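Local structure of type I site-specific restriction-modification system, R (Restriction) subunit (Vibrio vulnificus, 3H1T) at residues M22-A27 against R31-P36; F118-N123 against Q138-F143; G42-N45 against A49-E52; P87-E92 against D147-R152. The protein probably serves as the motor and nuclease subunit of a type I restriction enzyme, using ATP hydrolysis to translocate DNA before cutting it. One frame throughout, in Å; residues are numbered along the deposited sequence.

Contact 1 of 4, residues M22-A27 against R31-P36; sequences MALNEA and RVYVTP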
loop_
_atom_site.group_PDB
_atom_site.type_symbol
_atom_site.label_atom_id
_atom_site.label_comp_id
_atom_site.label_asym_id
_atom_site.label_seq_id
_atom_site.Cartn_x
_atom_site.Cartn_y
_atom_site.Cartn_z
HETATM N N MSE A 22 9.648 14.460 44.747
HETATM C CA MSE A 22 8.700 15.565 44.694
HETATM C C MSE A 22 8.438 15.654 43.187
HETATM O O MSE A 22 7.417 16.172 42.720
HETATM C CB MSE A 22 9.349 16.867 45.213
HETATM C CG MSE A 22 9.074 17.233 46.677
HETATM SE SE MSE A 22 7.184 17.232 47.234
HETATM C CE MSE A 22 7.191 15.402 47.866
ATOM N N ALA A 23 9.401 15.103 42.450
ATOM C CA ALA A 23 9.406 15.066 40.999
ATOM C C ALA A 23 8.156 14.404 40.439
ATOM O O ALA A 23 7.682 13.388 40.970
ATOM C CB ALA A 23 10.642 14.337 40.521
ATOM N N LEU A 24 7.613 15.005 39.381
ATOM C CA LEU A 24 6.415 14.495 38.744
ATOM C C LEU A 24 6.653 13.518 37.610
ATOM O O LEU A 24 7.579 13.666 36.795
ATOM C CB LEU A 24 5.552 15.644 38.216
ATOM C CG LEU A 24 4.904 16.665 39.163
ATOM C CD1 LEU A 24 4.114 17.630 38.303
ATOM C CD2 LEU A 24 3.989 15.991 40.193
ATOM N N ASN A 25 5.777 12.515 37.599
ATOM C CA ASN A 25 5.687 11.422 36.628
ATOM C C ASN A 25 5.595 12.045 35.244
ATOM O O ASN A 25 5.316 13.241 35.123
ATOM C CB ASN A 25 4.380 10.648 36.896
ATOM C CG ASN A 25 4.600 9.192 37.130
ATOM O OD1 ASN A 25 5.516 8.819 37.858
ATOM N ND2 ASN A 25 3.758 8.347 36.530
ATOM N N GLU A 26 5.821 11.263 34.193
ATOM C CA GLU A 26 5.672 11.829 32.863
ATOM C C GLU A 26 4.178 12.090 32.781
ATOM O O GLU A 26 3.724 13.116 32.293
ATOM C CB GLU A 26 6.061 10.833 31.763
ATOM C CG GLU A 26 5.570 11.286 30.377
ATOM C CD GLU A 26 6.304 10.627 29.235
ATOM O OE1 GLU A 26 7.501 10.320 29.425
ATOM O OE2 GLU A 26 5.703 10.441 28.147
ATOM N N ALA A 27 3.417 11.128 33.280
ATOM C CA ALA A 27 1.968 11.199 33.278
ATOM C C ALA A 27 1.492 12.334 34.157
ATOM O O ALA A 27 0.573 13.059 33.792
ATOM C CB ALA A 27 1.398 9.895 33.768
ATOM N N ARG A 31 -0.598 15.901 33.042
ATOM C CA ARG A 31 -1.862 16.270 33.669
ATOM C C ARG A 31 -1.757 17.664 34.277
ATOM O O ARG A 31 -2.634 18.512 34.082
ATOM C CB ARG A 31 -2.232 15.232 34.747
ATOM C CG ARG A 31 -3.470 15.554 35.550
ATOM C CD ARG A 31 -3.800 14.408 36.496
ATOM N NE ARG A 31 -2.666 14.095 37.361
ATOM C CZ ARG A 31 -2.330 14.801 38.437
ATOM N NH1 ARG A 31 -3.057 15.858 38.785
ATOM N NH2 ARG A 31 -1.248 14.470 39.143
ATOM N N VAL A 32 -0.658 17.924 34.975
ATOM C CA VAL A 32 -0.464 19.209 35.623
ATOM C C VAL A 32 0.028 20.345 34.708
ATOM O O VAL A 32 -0.423 21.492 34.864
ATOM C CB VAL A 32 0.476 19.055 36.854
ATOM C CG1 VAL A 32 0.878 20.405 37.406
ATOM C CG2 VAL A 32 -0.255 18.253 37.934
ATOM N N TYR A 33 0.914 20.056 33.750
ATOM C CA TYR A 33 1.387 21.129 32.864
ATOM C C TYR A 33 1.001 21.055 31.395
ATOM O O TYR A 33 0.381 21.981 30.861
ATOM C CB TYR A 33 2.907 21.261 32.897
ATOM C CG TYR A 33 3.483 21.578 34.241
ATOM C CD1 TYR A 33 3.653 20.579 35.191
ATOM C CD2 TYR A 33 3.908 22.873 34.552
ATOM C CE1 TYR A 33 4.239 20.853 36.417
ATOM C CE2 TYR A 33 4.500 23.159 35.778
ATOM C CZ TYR A 33 4.661 22.143 36.708
ATOM O OH TYR A 33 5.258 22.400 37.922
ATOM N N VAL A 34 1.388 19.964 30.733
ATOM C CA VAL A 34 1.158 19.827 29.311
ATOM C C VAL A 34 -0.277 19.971 28.824
ATOM O O VAL A 34 -0.557 20.847 27.999
ATOM C CB VAL A 34 1.746 18.513 28.802
ATOM C CG1 VAL A 34 1.725 18.496 27.291
ATOM C CG2 VAL A 34 3.182 18.359 29.326
ATOM N N THR A 35 -1.185 19.127 29.303
ATOM C CA THR A 35 -2.579 19.228 28.866
ATOM C C THR A 35 -3.188 20.605 29.167
ATOM O O THR A 35 -3.878 21.186 28.336
ATOM C CB THR A 35 -3.464 18.133 29.519
ATOM O OG1 THR A 35 -2.902 16.846 29.228
ATOM C CG2 THR A 35 -4.888 18.177 28.941
ATOM N N PRO A 36 -2.954 21.143 30.371
ATOM C CA PRO A 36 -3.543 22.459 30.612
ATOM C C PRO A 36 -3.026 23.508 29.619
ATOM O O PRO A 36 -3.794 24.301 29.080
ATOM C CB PRO A 36 -3.148 22.737 32.052
ATOM C CG PRO A 36 -3.243 21.368 32.649
ATOM C CD PRO A 36 -2.516 20.526 31.635
#
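Leu24 meets Val32 and Tyr33 through one methyl group, and its side chain leans from the chain leading into a helix onto that helix's second turn. CB points at residues 31-36, yet neither it nor CG reaches them. CG stands anti to the carbonyl carbon (chi1 -65°), and the second torsion puts CD1 anti to CA, out beside the two helix residues. There CD1 comes to 3.7 Å from CE1 of Tyr33, arriving at the ring edge and in its plane, and to 4.2 Å from CB of Val32. The leucine crosses both partners at about a right angle and touches them with CD1.

The second link is made by the backbone. Arg31 N donates to Ala27 O at 3.2 Å, with an N-H...O angle of 151°, an i to i+4 bond near the start of helix 26-40. Arg31 CB lies 3.7 Å from that same oxygen, while its chain bends further out at the third torsion. Farther along, the helix opens into a wider pi-type turn at 31-34 and is kinked at Pro36, whose nitrogen has no proton to give.

Outside the pair, the N-H of Leu24 bonds to Glu96, which Tyr33 also touches, and Thr35 OG1 bonds to the hydroxyl of Tyr78 in strand 75-81. Asn25 holds the N-cap position without a side-chain capping bond. This is surface packing at the N-terminus of helix 26-40 of the N-terminal domain, where the residue just before the N-cap lays its methyl on Val32 and Tyr33.

Contact 2 of 4, residues F118-N123 against Q138-F143; sequences FAYSTN and QLLSRF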
loop_
_atom_site.group_PDB
_atom_site.type_symbol
_atom_site.label_atom_id
_atom_site.label_comp_id
_atom_site.label_asym_id
_atom_site.label_seq_id
_atom_site.Cartn_x
_atom_site.Cartn_y
_atom_site.Cartn_z
ATOM N N PHE A 118 4.906 20.471 12.169
ATOM C CA PHE A 118 5.220 21.064 13.464
ATOM C C PHE A 118 5.483 20.005 14.530
ATOM O O PHE A 118 4.695 19.083 14.716
ATOM C CB PHE A 118 4.084 22.000 13.892
ATOM C CG PHE A 118 3.786 23.067 12.881
ATOM C CD1 PHE A 118 4.685 24.114 12.665
ATOM C CD2 PHE A 118 2.669 22.957 12.050
ATOM C CE1 PHE A 118 4.487 25.030 11.623
ATOM C CE2 PHE A 118 2.454 23.866 11.009
ATOM C CZ PHE A 118 3.368 24.904 10.792
ATOM N N ALA A 119 6.598 20.131 15.232
ATOM C CA ALA A 119 6.927 19.156 16.257
ATOM C C ALA A 119 7.314 19.820 17.569
ATOM O O ALA A 119 8.018 20.826 17.568
ATOM C CB ALA A 119 8.070 18.254 15.766
ATOM N N TYR A 120 6.865 19.255 18.686
ATOM C CA TYR A 120 7.153 19.820 19.998
ATOM C C TYR A 120 7.681 18.829 21.008
ATOM O O TYR A 120 7.271 17.686 21.061
ATOM C CB TYR A 120 5.891 20.457 20.572
ATOM C CG TYR A 120 5.322 21.502 19.664
ATOM C CD1 TYR A 120 5.796 22.815 19.707
ATOM C CD2 TYR A 120 4.384 21.162 18.692
ATOM C CE1 TYR A 120 5.352 23.764 18.795
ATOM C CE2 TYR A 120 3.933 22.097 17.767
ATOM C CZ TYR A 120 4.425 23.394 17.818
ATOM O OH TYR A 120 4.012 24.289 16.872
ATOM N N SER A 121 8.611 19.283 21.821
ATOM C CA SER A 121 9.143 18.473 22.878
ATOM C C SER A 121 8.888 19.333 24.106
ATOM O O SER A 121 9.150 20.535 24.086
ATOM C CB SER A 121 10.631 18.227 22.653
ATOM O OG SER A 121 11.133 17.440 23.698
ATOM N N THR A 122 8.367 18.738 25.172
ATOM C CA THR A 122 8.083 19.505 26.362
ATOM C C THR A 122 8.263 18.685 27.613
ATOM O O THR A 122 8.121 17.464 27.586
ATOM C CB THR A 122 6.644 20.025 26.347
ATOM O OG1 THR A 122 6.358 20.684 27.588
ATOM C CG2 THR A 122 5.675 18.863 26.152
ATOM N N ASN A 123 8.584 19.369 28.709
ATOM C CA ASN A 123 8.756 18.728 30.002
ATOM C C ASN A 123 7.816 19.397 30.987
ATOM O O ASN A 123 8.037 19.352 32.197
ATOM C CB ASN A 123 10.215 18.839 30.478
ATOM C CG ASN A 123 10.704 20.286 30.601
ATOM O OD1 ASN A 123 10.017 21.235 30.231
ATOM N ND2 ASN A 123 11.915 20.445 31.120
ATOM N N GLN A 138 13.354 26.228 18.437
ATOM C CA GLN A 138 13.410 27.185 19.530
ATOM C C GLN A 138 12.430 26.954 20.672
ATOM O O GLN A 138 11.419 26.274 20.529
ATOM C CB GLN A 138 13.200 28.593 18.966
ATOM C CG GLN A 138 11.863 28.775 18.279
ATOM C CD GLN A 138 11.806 30.024 17.420
ATOM O OE1 GLN A 138 10.738 30.425 16.946
ATOM N NE2 GLN A 138 12.962 30.646 17.209
ATOM N N LEU A 139 12.752 27.534 21.819
ATOM C CA LEU A 139 11.900 27.442 22.993
ATOM C C LEU A 139 10.766 28.464 22.874
ATOM O O LEU A 139 10.982 29.586 22.407
ATOM C CB LEU A 139 12.731 27.729 24.235
ATOM C CG LEU A 139 13.785 26.688 24.567
ATOM C CD1 LEU A 139 14.868 27.343 25.420
ATOM C CD2 LEU A 139 13.123 25.505 25.287
ATOM N N LEU A 140 9.561 28.081 23.281
ATOM C CA LEU A 140 8.426 28.993 23.212
ATOM C C LEU A 140 7.916 29.238 24.611
ATOM O O LEU A 140 8.149 28.434 25.519
ATOM C CB LEU A 140 7.283 28.406 22.379
ATOM C CG LEU A 140 7.614 27.878 20.980
ATOM C CD1 LEU A 140 6.360 27.275 20.365
ATOM C CD2 LEU A 140 8.183 28.998 20.102
ATOM N N SER A 141 7.214 30.354 24.786
ATOM C CA SER A 141 6.649 30.697 26.086
ATOM C C SER A 141 5.311 29.994 26.245
ATOM O O SER A 141 4.703 30.019 27.313
ATOM C CB SER A 141 6.445 32.207 26.190
ATOM O OG SER A 141 5.512 32.645 25.214
ATOM N N ARG A 142 4.871 29.362 25.166
ATOM C CA ARG A 142 3.606 28.649 25.158
ATOM C C ARG A 142 3.376 27.972 23.805
ATOM O O ARG A 142 4.075 28.248 22.835
ATOM C CB ARG A 142 2.461 29.629 25.464
ATOM C CG ARG A 142 2.457 30.878 24.584
ATOM C CD ARG A 142 1.047 31.376 24.333
ATOM N NE ARG A 142 0.582 31.070 22.984
ATOM C CZ ARG A 142 0.530 31.953 21.990
ATOM N NH1 ARG A 142 0.910 33.201 22.197
ATOM N NH2 ARG A 142 0.105 31.585 20.788
ATOM N N PHE A 143 2.402 27.070 23.757
ATOM C CA PHE A 143 2.055 26.373 22.524
ATOM C C PHE A 143 1.349 27.279 21.532
ATOM O O PHE A 143 0.555 28.121 21.911
ATOM C CB PHE A 143 1.130 25.193 22.824
ATOM C CG PHE A 143 1.811 24.020 23.443
ATOM C CD1 PHE A 143 2.645 23.203 22.677
ATOM C CD2 PHE A 143 1.641 23.742 24.798
ATOM C CE1 PHE A 143 3.316 22.132 23.250
ATOM C CE2 PHE A 143 2.308 22.671 25.386
ATOM C CZ PHE A 143 3.156 21.864 24.608
#
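Tyr120 and Phe143 form a T-shaped (edge-to-face) aromatic pair on one face of the mixed beta sheet of the N-terminal domain, where the chain leaving edge strand 137-140 folds back over strand 118-122. The edge of Phe143 is turned to the face of Tyr120, with ring centroids 5.8 Å apart and planes at 73°. Its CD1 stands above the tyrosine plane toward the rim, and the two side chains run past each other in opposite directions. Tyr120 reaches this place because its CG is anti to the carbonyl carbon (chi1 -57°).

Apolar contacts complete the cluster. Leu140 CD1 approaches Tyr120 CE1 at 4.0 Å, at the ring edge and near its plane, so the tyrosine is met both on a face and at its rim. Phe143 in turn has aliphatic carbon at its own edge: its CE1 is 4.1 Å from Tyr120 CB, and its CZ is 4.2 Å from Thr122 CG2. These contacts span strand 127-131, which lies between the two strands in the sheet; its Ile127 also touches Phe143.

The polar groups have partners outside the two segments. The tyrosine hydroxyl, in a buried residue, bonds to Glu129 OE2, and Thr122 OG1 bonds to the carbonyl of Glu126 and to the N-H of Gly124. Thus each sheet residue offers carbon to Phe143 while its oxygen is held by a separate partner. Beside the cluster, Arg142 bends back on its neighbour: NE donates to Phe143 O at 3.1 Å, approaching from above the carbonyl plane, 41° out of it.

Contact 3 of 4, residues G42-N45 against A49-E52; sequences GWEN and AITE
The indole of Trp43 meets residues 49-52 at its edge, not over a face: Ala49 O lies near the ring plane, 4.3 Å from CE3. Further contacts of the buried ring come from Leu80 of strand 75-81 and from Pro146 and Leu149 of helix 146-157, while NE1 bonds to the carbonyl of Pro144. That bond, together with the packing, should fix the rotation of the ring.

The structural motif is a type I beta turn, Gly42 to Asn45, in the loop that joins helix 26-40 to edge strand 49-55. Its closing bond is weak, with Asn45 N 3.5 Å from Gly42 O. Gly42 has a positive phi of 81°, at which a side chain would press on the preceding carbonyl oxygen.

Across the turn, Ile50 supplies most of the apolar contact. Its CG1 is anti to the carbonyl carbon (chi1 -69°), which swings that branch back toward the turn, where CG1 lies 3.6 Å from Trp43 CB. The end of the branch is modelled with a strained second torsion and stands implausibly near the Trp43 carbonyl, so the exact place of CD1 is doubtful. Ile50 also touches Tyr78.

Hydrogen bonding does not join the turn to the strand. Ala49 instead pairs through its backbone with Lys81, and Thr51 with Leu79, as befits the outermost strand of the sheet. Any contact of Glu44 CB with Ile50 depends on that doubtful methyl; beyond CB the glutamate leads away and touches Lys39. The Trp43 carbonyl faces Ala49 closely all the same: O is 3.2 Å from Ala49 N, at an angle too poor for a bond.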
loop_
_atom_site.group_PDB
_atom_site.type_symbol
_atom_site.label_atom_id
_atom_site.label_comp_id
_atom_site.label_asym_id
_atom_site.label_seq_id
_atom_site.Cartn_x
_atom_site.Cartn_y
_atom_site.Cartn_z
ATOM N N GLY A 42 -6.056 26.758 23.062
ATOM C CA GLY A 42 -7.185 26.501 22.184
ATOM C C GLY A 42 -7.272 25.239 21.368
ATOM O O GLY A 42 -8.055 25.214 20.412
ATOM N N TRP A 43 -6.526 24.198 21.737
ATOM C CA TRP A 43 -6.536 22.952 20.975
ATOM C C TRP A 43 -7.711 22.042 21.265
ATOM O O TRP A 43 -7.846 20.977 20.648
ATOM C CB TRP A 43 -5.220 22.189 21.177
ATOM C CG TRP A 43 -4.087 22.870 20.511
ATOM C CD1 TRP A 43 -3.232 23.775 21.065
ATOM C CD2 TRP A 43 -3.774 22.818 19.123
ATOM N NE1 TRP A 43 -2.398 24.295 20.101
ATOM C CE2 TRP A 43 -2.706 23.715 18.900
ATOM C CE3 TRP A 43 -4.275 22.081 18.043
ATOM C CZ2 TRP A 43 -2.159 23.927 17.634
ATOM C CZ3 TRP A 43 -3.730 22.293 16.787
ATOM C CH2 TRP A 43 -2.671 23.197 16.596
ATOM N N GLU A 44 -8.587 22.482 22.165
ATOM C CA GLU A 44 -9.763 21.696 22.535
ATOM C C GLU A 44 -11.067 22.400 22.151
ATOM O O GLU A 44 -12.154 21.923 22.469
ATOM C CB GLU A 44 -9.744 21.436 24.033
ATOM C CG GLU A 44 -10.642 20.314 24.516
ATOM C CD GLU A 44 -10.972 20.489 25.983
ATOM O OE1 GLU A 44 -10.720 21.593 26.510
ATOM O OE2 GLU A 44 -11.492 19.545 26.610
ATOM N N ASN A 45 -10.936 23.535 21.467
ATOM C CA ASN A 45 -12.068 24.333 21.008
ATOM C C ASN A 45 -12.389 23.917 19.580
ATOM O O ASN A 45 -11.582 24.136 18.670
ATOM C CB ASN A 45 -11.704 25.812 21.027
ATOM C CG ASN A 45 -11.433 26.335 22.424
ATOM O OD1 ASN A 45 -10.755 27.352 22.591
ATOM N ND2 ASN A 45 -11.970 25.656 23.433
ATOM N N ALA A 49 -8.855 19.581 17.997
ATOM C CA ALA A 49 -8.896 18.570 19.051
ATOM C C ALA A 49 -7.493 18.142 19.483
ATOM O O ALA A 49 -6.491 18.487 18.842
ATOM C CB ALA A 49 -9.678 17.343 18.577
ATOM N N ILE A 50 -7.444 17.415 20.597
ATOM C CA ILE A 50 -6.214 16.876 21.165
ATOM C C ILE A 50 -6.487 15.405 21.353
ATOM O O ILE A 50 -7.521 15.028 21.907
ATOM C CB ILE A 50 -5.902 17.391 22.600
ATOM C CG1 ILE A 50 -5.532 18.869 22.584
ATOM C CG2 ILE A 50 -4.741 16.624 23.188
ATOM C CD1 ILE A 50 -6.676 19.761 22.955
ATOM N N THR A 51 -5.591 14.557 20.880
ATOM C CA THR A 51 -5.765 13.139 21.094
ATOM C C THR A 51 -4.481 12.621 21.724
ATOM O O THR A 51 -3.421 12.509 21.093
ATOM C CB THR A 51 -6.115 12.387 19.799
ATOM O OG1 THR A 51 -5.415 11.135 19.770
ATOM C CG2 THR A 51 -5.800 13.223 18.586
ATOM N N GLU A 52 -4.576 12.361 23.020
ATOM C CA GLU A 52 -3.458 11.853 23.792
ATOM C C GLU A 52 -3.250 10.389 23.464
ATOM O O GLU A 52 -4.201 9.652 23.211
ATOM C CB GLU A 52 -3.734 11.971 25.290
ATOM C CG GLU A 52 -3.811 13.370 25.844
ATOM C CD GLU A 52 -3.844 13.378 27.363
ATOM O OE1 GLU A 52 -2.924 12.791 27.986
ATOM O OE2 GLU A 52 -4.791 13.974 27.929
#

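Contact 4 of 4, residues P87-E92 against D147-R152; sequences PIAVVE and DELFKR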
loop_
_atom_site.group_PDB
_atom_site.type_symbol
_atom_site.label_atom_id
_atom_site.label_comp_id
_atom_site.label_asym_id
_atom_site.label_seq_id
_atom_site.Cartn_x
_atom_site.Cartn_y
_atom_site.Cartn_z
ATOM N N PRO A 87 -5.007 16.605 10.950
ATOM C CA PRO A 87 -3.953 16.658 11.964
ATOM C C PRO A 87 -2.923 17.721 11.557
ATOM O O PRO A 87 -2.735 17.978 10.367
ATOM C CB PRO A 87 -3.386 15.235 11.939
ATOM C CG PRO A 87 -3.639 14.786 10.545
ATOM C CD PRO A 87 -5.036 15.294 10.283
ATOM N N ILE A 88 -2.259 18.354 12.513
ATOM C CA ILE A 88 -1.302 19.366 12.139
ATOM C C ILE A 88 0.003 19.408 12.938
ATOM O O ILE A 88 0.999 19.910 12.442
ATOM C CB ILE A 88 -1.981 20.774 12.150
ATOM C CG1 ILE A 88 -1.062 21.804 11.465
ATOM C CG2 ILE A 88 -2.324 21.168 13.582
ATOM C CD1 ILE A 88 -1.771 23.072 11.008
ATOM N N ALA A 89 0.018 18.880 14.156
ATOM C CA ALA A 89 1.248 18.867 14.960
ATOM C C ALA A 89 1.352 17.669 15.902
ATOM O O ALA A 89 0.393 16.928 16.108
ATOM C CB ALA A 89 1.386 20.170 15.766
ATOM N N VAL A 90 2.525 17.490 16.492
ATOM C CA VAL A 90 2.718 16.376 17.404
ATOM C C VAL A 90 3.605 16.771 18.586
ATOM O O VAL A 90 4.497 17.611 18.449
ATOM C CB VAL A 90 3.303 15.154 16.627
ATOM C CG1 VAL A 90 4.735 15.428 16.183
ATOM C CG2 VAL A 90 3.190 13.904 17.475
ATOM N N VAL A 91 3.347 16.177 19.745
ATOM C CA VAL A 91 4.100 16.506 20.944
ATOM C C VAL A 91 4.716 15.311 21.666
ATOM O O VAL A 91 4.081 14.275 21.839
ATOM C CB VAL A 91 3.190 17.230 21.983
ATOM C CG1 VAL A 91 4.020 17.701 23.182
ATOM C CG2 VAL A 91 2.495 18.401 21.324
ATOM N N GLU A 92 5.955 15.462 22.101
ATOM C CA GLU A 92 6.622 14.419 22.862
ATOM C C GLU A 92 6.744 14.992 24.274
ATOM O O GLU A 92 7.369 16.031 24.472
ATOM C CB GLU A 92 8.013 14.116 22.287
ATOM C CG GLU A 92 8.249 12.679 21.805
ATOM C CD GLU A 92 8.020 11.608 22.869
ATOM O OE1 GLU A 92 8.773 11.560 23.866
ATOM O OE2 GLU A 92 7.077 10.805 22.695
ATOM N N ASP A 147 -5.031 28.139 15.007
ATOM C CA ASP A 147 -5.070 29.155 13.963
ATOM C C ASP A 147 -3.676 29.606 13.537
ATOM O O ASP A 147 -3.406 29.748 12.342
ATOM C CB ASP A 147 -5.903 30.344 14.447
ATOM C CG ASP A 147 -6.197 31.343 13.349
ATOM O OD1 ASP A 147 -5.284 32.111 12.971
ATOM O OD2 ASP A 147 -7.353 31.353 12.875
ATOM N N GLU A 148 -2.791 29.828 14.508
ATOM C CA GLU A 148 -1.426 30.257 14.206
ATOM C C GLU A 148 -0.711 29.217 13.336
ATOM O O GLU A 148 -0.105 29.564 12.320
ATOM C CB GLU A 148 -0.623 30.485 15.496
ATOM C CG GLU A 148 -1.160 31.589 16.402
ATOM C CD GLU A 148 -0.312 31.796 17.649
ATOM O OE1 GLU A 148 0.289 30.815 18.131
ATOM O OE2 GLU A 148 -0.259 32.932 18.166
ATOM N N LEU A 149 -0.778 27.942 13.724
ATOM C CA LEU A 149 -0.128 26.894 12.945
ATOM C C LEU A 149 -0.706 26.718 11.543
ATOM O O LEU A 149 0.041 26.552 10.579
ATOM C CB LEU A 149 -0.185 25.545 13.668
ATOM C CG LEU A 149 0.617 25.372 14.969
ATOM C CD1 LEU A 149 0.806 23.881 15.206
ATOM C CD2 LEU A 149 1.978 26.063 14.871
ATOM N N PHE A 150 -2.032 26.741 11.429
ATOM C CA PHE A 150 -2.699 26.575 10.142
ATOM C C PHE A 150 -2.363 27.748 9.220
ATOM O O PHE A 150 -2.293 27.591 8.005
ATOM C CB PHE A 150 -4.210 26.479 10.349
ATOM C CG PHE A 150 -4.982 26.150 9.099
ATOM C CD1 PHE A 150 -4.772 24.946 8.438
ATOM C CD2 PHE A 150 -5.942 27.027 8.597
ATOM C CE1 PHE A 150 -5.507 24.609 7.297
ATOM C CE2 PHE A 150 -6.686 26.705 7.457
ATOM C CZ PHE A 150 -6.468 25.490 6.804
ATOM N N LYS A 151 -2.160 28.927 9.800
ATOM C CA LYS A 151 -1.803 30.099 8.999
ATOM C C LYS A 151 -0.367 29.916 8.509
ATOM O O LYS A 151 -0.011 30.377 7.427
ATOM C CB LYS A 151 -1.893 31.384 9.830
ATOM C CG LYS A 151 -3.298 31.823 10.222
ATOM C CD LYS A 151 -3.830 32.943 9.318
ATOM C CE LYS A 151 -4.480 34.077 10.119
ATOM N NZ LYS A 151 -5.653 33.624 10.924
ATOM N N ARG A 152 0.460 29.268 9.330
ATOM C CA ARG A 152 1.854 28.999 8.967
ATOM C C ARG A 152 1.875 27.917 7.890
ATOM O O ARG A 152 2.641 27.984 6.936
ATOM C CB ARG A 152 2.666 28.470 10.158
ATOM C CG ARG A 152 3.039 29.450 11.252
ATOM C CD ARG A 152 4.074 28.789 12.159
ATOM N NE ARG A 152 4.029 29.235 13.551
ATOM C CZ ARG A 152 4.780 28.732 14.529
ATOM N NH1 ARG A 152 5.647 27.762 14.282
ATOM N NH2 ARG A 152 4.671 29.208 15.762
#
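Ile88 and Ala89 both direct their side chains at helix 146-157, an exception to the usual alternation along a strand that a classic beta bulge explains: the two residues together face Leu80 on the neighbouring strand. Ile88 is the longer probe. With CG1 anti to the backbone N (chi1 -168°) and the next torsion also extended, CD1 is thrust straight out to the helix surface. There it lies 3.7 Å from Phe150 N and 4.0 Å from Leu149 CB, and it sits at the edge of the Phe150 ring, near its plane. CG2 pays for this by taking the crowded position between the backbone N and the carbonyl carbon.

Leu149 answers from the helix. Its CG is anti to the carbonyl carbon, and the two methyls do different work: CD1 packs 3.8 Å from Ala89 CB, whereas CD2 covers one face of the Arg152 guanidinium, 3.9 Å above its centre. That arginine is held further by salt bridges from NH1 to Asp131 and Glu129.

Strand and helix axes approach to 9.4 Å at an angle of 116°, a strongly skewed crossing in which the Ala89 methyl meets the leucine. Phe150 also stacks on Tyr82. Helix 146-157 covers one face of the sheet, with Leu149 reaching Tyr120 and both Leu149 and Arg152 reaching Phe118 on the next strand, while Val90 and Glu92 turn to helix 104-114 on the other face.

How the contacts relate
All four contacts belong to the N-terminal domain and meet around one mixed sheet. Contact 4 touches contacts 2 and 3, each about 11 Å away between centres: Trp43 CH2 packs 3.7 Å from Ile88 CG2, and Arg142 NH2 forms a 2.8 Å salt bridge with Glu148 OE1. Contact 1 touches contacts 2 and 3 but not 4, through Val34 on Thr122 and Thr35 on Glu52. Near the end of strand 86-93 stands Glu92, two residues before Lys94 and close to Asp77, a pattern consistent with a PD-(D/E)XK nuclease site; contact 4 would then pack the strand that carries Glu92, and contact 2 its neighbour, strand 118-122.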